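Local coordinates for methionine gamma-lyase (Trichomonas vaginalis, PDB 1E5E), which belongs to the Cys/Met metabolism family of pyridoxal-phosphate-dependent enzymes and holds PPJ in a pocket, at residues Pro156-Leu161 and Met352-Val357. Numbering follows the deposited sequence.
With PPJ (N-(hydroxy{3-hydroxy-2-methyl-5-[(phosphonooxy)methyl]pyridin-4-yl}methyl)norvaline), chain C.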
ATOM      1  N   PRO A 156     -25.314 -17.782  12.693  1.00 18.62           N
ATOM      2  CA  PRO A 156     -25.602 -19.106  12.137  1.00 18.93           C
ATOM      3  C   PRO A 156     -24.324 -19.886  11.909  1.00 21.02           C
ATOM      4  O   PRO A 156     -23.272 -19.257  11.629  1.00 21.11           O
ATOM      5  CB  PRO A 156     -26.295 -18.828  10.817  1.00 19.06           C
ATOM      6  CG  PRO A 156     -26.746 -17.388  10.871  1.00 15.97           C
ATOM      7  CD  PRO A 156     -25.736 -16.714  11.773  1.00 17.61           C
ATOM      8  N   ALA A 157     -24.365 -21.215  12.018  1.00 21.11           N
ATOM      9  CA  ALA A 157     -23.165 -22.025  11.907  1.00 23.48           C
ATOM     10  C   ALA A 157     -22.604 -22.226  10.501  1.00 24.26           C
ATOM     11  O   ALA A 157     -23.302 -22.298   9.488  1.00 25.12           O
ATOM     12  CB  ALA A 157     -23.410 -23.446  12.460  1.00 23.79           C
ATOM     13  N   ASN A 158     -21.278 -22.327  10.450  1.00 23.00           N
ATOM     14  CA  ASN A 158     -20.569 -22.518   9.179  1.00 22.94           C
ATOM     15  C   ASN A 158     -20.358 -24.007   9.019  1.00 22.54           C
ATOM     16  O   ASN A 158     -19.641 -24.556   9.857  1.00 23.32           O
ATOM     17  CB  ASN A 158     -19.233 -21.765   9.240  1.00 22.23           C
ATOM     18  CG  ASN A 158     -18.434 -21.885   7.954  1.00 23.14           C
ATOM     19  OD1 ASN A 158     -18.879 -22.532   6.987  1.00 21.95           O
ATOM     20  ND2 ASN A 158     -17.276 -21.216   7.926  1.00 21.24           N
ATOM     21  N   PRO A 159     -20.954 -24.651   8.040  1.00 23.03           N
ATOM     22  CA  PRO A 159     -21.710 -24.030   6.981  1.00 23.79           C
ATOM     23  C   PRO A 159     -23.199 -24.323   6.915  1.00 24.48           C
ATOM     24  O   PRO A 159     -23.859 -23.876   5.966  1.00 26.02           O
ATOM     25  CB  PRO A 159     -21.034 -24.748   5.794  1.00 21.80           C
ATOM     26  CG  PRO A 159     -20.997 -26.178   6.252  1.00 23.02           C
ATOM     27  CD  PRO A 159     -20.783 -26.116   7.758  1.00 23.62           C
ATOM     28  N   THR A 160     -23.767 -25.040   7.866  1.00 22.63           N
ATOM     29  CA  THR A 160     -25.203 -25.385   7.792  1.00 22.85           C
ATOM     30  C   THR A 160     -26.196 -24.271   8.085  1.00 22.74           C
ATOM     31  O   THR A 160     -27.375 -24.334   7.707  1.00 21.54           O
ATOM     32  CB  THR A 160     -25.458 -26.572   8.728  1.00 22.06           C
ATOM     33  OG1 THR A 160     -25.281 -26.093  10.065  1.00 22.87           O
ATOM     34  CG2 THR A 160     -24.394 -27.674   8.485  1.00 22.51           C
ATOM     35  N   LEU A 161     -25.765 -23.160   8.684  1.00 20.62           N
ATOM     36  CA  LEU A 161     -26.530 -22.020   9.083  1.00 20.48           C
ATOM     37  C   LEU A 161     -27.501 -22.374  10.215  1.00 22.21           C
ATOM     38  O   LEU A 161     -28.494 -21.700  10.484  1.00 21.54           O
ATOM     39  CB  LEU A 161     -27.271 -21.333   7.926  1.00 20.06           C
ATOM     40  CG  LEU A 161     -26.406 -21.045   6.678  1.00 19.99           C
ATOM     41  CD1 LEU A 161     -27.200 -20.327   5.594  1.00 18.87           C
ATOM     42  CD2 LEU A 161     -25.146 -20.271   7.080  1.00 18.31           C
ATOM     43  N   MET A 352     -13.973 -29.009   0.526  1.00 25.40           N
ATOM     44  CA  MET A 352     -13.203 -27.768   0.563  1.00 24.42           C
ATOM     45  C   MET A 352     -13.030 -27.220   1.959  1.00 24.33           C
ATOM     46  O   MET A 352     -12.174 -27.738   2.711  1.00 24.25           O
ATOM     47  CB  MET A 352     -13.839 -26.705  -0.370  1.00 23.70           C
ATOM     48  CG  MET A 352     -13.839 -27.220  -1.821  1.00 22.04           C
ATOM     49  SD  MET A 352     -14.633 -26.048  -2.925  1.00 20.58           S
ATOM     50  CE  MET A 352     -14.703 -27.005  -4.429  1.00 19.72           C
ATOM     51  N   THR A 353     -13.860 -26.292   2.460  1.00 23.79           N
ATOM     52  CA  THR A 353     -13.649 -25.731   3.786  1.00 23.79           C
ATOM     53  C   THR A 353     -13.702 -26.740   4.926  1.00 24.93           C
ATOM     54  O   THR A 353     -13.130 -26.536   5.997  1.00 23.35           O
ATOM     55  CB  THR A 353     -14.693 -24.634   4.140  1.00 24.77           C
ATOM     56  OG1 THR A 353     -16.048 -25.147   3.968  1.00 21.40           O
ATOM     57  CG2 THR A 353     -14.457 -23.414   3.265  1.00 21.85           C
ATOM     58  N   HIS A 354     -14.444 -27.840   4.764  1.00 25.13           N
ATOM     59  CA  HIS A 354     -14.586 -28.784   5.880  1.00 25.56           C
ATOM     60  C   HIS A 354     -14.015 -30.140   5.576  1.00 26.72           C
ATOM     61  O   HIS A 354     -14.211 -31.086   6.356  1.00 26.29           O
ATOM     62  CB  HIS A 354     -16.070 -28.894   6.280  1.00 24.44           C
ATOM     63  CG  HIS A 354     -16.554 -27.667   7.006  1.00 23.87           C
ATOM     64  ND1 HIS A 354     -16.893 -26.509   6.348  1.00 22.88           N
ATOM     65  CD2 HIS A 354     -16.778 -27.445   8.333  1.00 23.24           C
ATOM     66  CE1 HIS A 354     -17.299 -25.614   7.247  1.00 23.83           C
ATOM     67  NE2 HIS A 354     -17.249 -26.159   8.469  1.00 23.02           N
ATOM     68  N   ALA A 355     -13.198 -30.220   4.518  1.00 26.59           N
ATOM     69  CA  ALA A 355     -12.540 -31.471   4.171  1.00 27.76           C
ATOM     70  C   ALA A 355     -11.579 -31.901   5.280  1.00 29.23           C
ATOM     71  O   ALA A 355     -11.353 -33.112   5.424  1.00 29.86           O
ATOM     72  CB  ALA A 355     -11.747 -31.385   2.883  1.00 27.73           C
ATOM     73  N   VAL A 356     -11.088 -30.951   6.076  1.00 28.62           N
ATOM     74  CA  VAL A 356     -10.167 -31.275   7.160  1.00 30.37           C
ATOM     75  C   VAL A 356     -10.871 -31.981   8.308  1.00 29.95           C
ATOM     76  O   VAL A 356     -10.216 -32.650   9.121  1.00 31.07           O
ATOM     77  CB  VAL A 356      -9.410 -29.989   7.605  1.00 31.28           C
ATOM     78  CG1 VAL A 356     -10.301 -28.973   8.304  1.00 29.14           C
ATOM     79  CG2 VAL A 356      -8.217 -30.316   8.499  1.00 31.88           C
ATOM     80  N   VAL A 357     -12.198 -31.896   8.401  1.00 28.58           N
ATOM     81  CA  VAL A 357     -12.934 -32.552   9.483  1.00 26.90           C
ATOM     82  C   VAL A 357     -13.292 -33.976   9.078  1.00 27.02           C
ATOM     83  O   VAL A 357     -13.815 -34.171   7.984  1.00 25.31           O
ATOM     84  CB  VAL A 357     -14.218 -31.776   9.796  1.00 27.00           C
ATOM     85  CG1 VAL A 357     -14.920 -32.443  10.973  1.00 26.48           C
ATOM     86  CG2 VAL A 357     -13.919 -30.312  10.098  1.00 26.28           C
TER
HETATM   87  N1  PPJ C 405     -14.470 -18.007  11.729  1.00 20.73           N
HETATM   88  C2  PPJ C 405     -15.362 -18.229  10.741  1.00 20.37           C
HETATM   89  C6  PPJ C 405     -13.132 -18.130  11.503  1.00 21.63           C
HETATM   90  C2A PPJ C 405     -16.716 -18.554  10.926  1.00 18.06           C
HETATM   91  C3  PPJ C 405     -14.820 -18.406   9.451  1.00 20.07           C
HETATM   92  O3  PPJ C 405     -15.687 -18.757   8.539  1.00 18.32           O
HETATM   93  C4  PPJ C 405     -13.451 -18.323   9.177  1.00 20.86           C
HETATM   94  C4A PPJ C 405     -13.015 -18.529   7.834  1.00 22.62           C
HETATM   95  C5  PPJ C 405     -12.544 -18.246  10.233  1.00 21.06           C
HETATM   96  N   PPJ C 405     -13.706 -19.244   6.926  1.00 21.88           N
HETATM   97  C5A PPJ C 405     -11.143 -17.985  10.081  1.00 19.42           C
HETATM   98  OP4 PPJ C 405     -10.977 -16.750   9.739  1.00 19.64           O
HETATM   99  P   PPJ C 405      -9.656 -16.518   8.878  1.00 17.93           P
HETATM  100  OP1 PPJ C 405      -9.591 -14.941   8.660  1.00 18.71           O
HETATM  101  OP2 PPJ C 405      -9.784 -17.293   7.531  1.00 18.37           O
HETATM  102  OP3 PPJ C 405      -8.354 -17.009   9.650  1.00 18.41           O
HETATM  103  CA  PPJ C 405     -13.359 -19.379   5.615  1.00 22.87           C
HETATM  104  CB  PPJ C 405     -11.978 -19.667   5.201  1.00 22.76           C
HETATM  105  C   PPJ C 405     -14.299 -20.141   4.856  1.00 21.53           C
HETATM  106  CG  PPJ C 405     -11.314 -20.965   5.486  1.00 24.27           C
HETATM  107  CD  PPJ C 405     -11.328 -21.772   4.275  1.00 23.92           C
HETATM  108  O   PPJ C 405     -15.291 -20.659   5.486  1.00 21.82           O
HETATM  109  OXT PPJ C 405     -14.457 -19.941   3.574  1.00 23.08           O
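Part of the wall of the PPJ pocket comes from two loops that meet in a buried contact, one following strand 148-154 of the seven-stranded sheet and the other strand 345-347 of the five-stranded sheet; the ring of His-354 fits against Asn-158 and Pro-159. The CD of Pro-159 lies over one face of the imidazole, 3.9 Å from the His-354 ring centroid, in a CH-pi contact that suits proline's rigid, apolar ring. A cis peptide bond joins Asn-158 to Pro-159, and the carbonyl O of Asn-158 accepts a weak, bent bond from His-354 NE2 (3.2 Å, 128° at the hydrogen). His-354 NE2 finds its stronger partner in the carbonyl O of Leu-110, while His-354 ND1 pairs with Thr-353 OG1 at 2.9 Å, which should hold the ring against turning about CB-CG.

Asn-158 suits its place because its amide offers a donor and an acceptor at once. With CG anti to the backbone N (chi1 -179°), Asn-158 ND2 extends to PPJ, giving a nearly straight bond to PPJ O (3.2 Å, 163°) and a weak one to PPJ O3 (3.0 Å). Asn-158 OD1 accepts from Arg-373, itself a ligand-binding residue, and rests 3.5 Å from His-354 CE1. Beside the ligand's carboxylate, Thr-353 places its methyl CG2 3.5 Å from PPJ OXT. His-354 thus acts from the second shell, probably helping to position the two pocket residues Asn-158 and Thr-353.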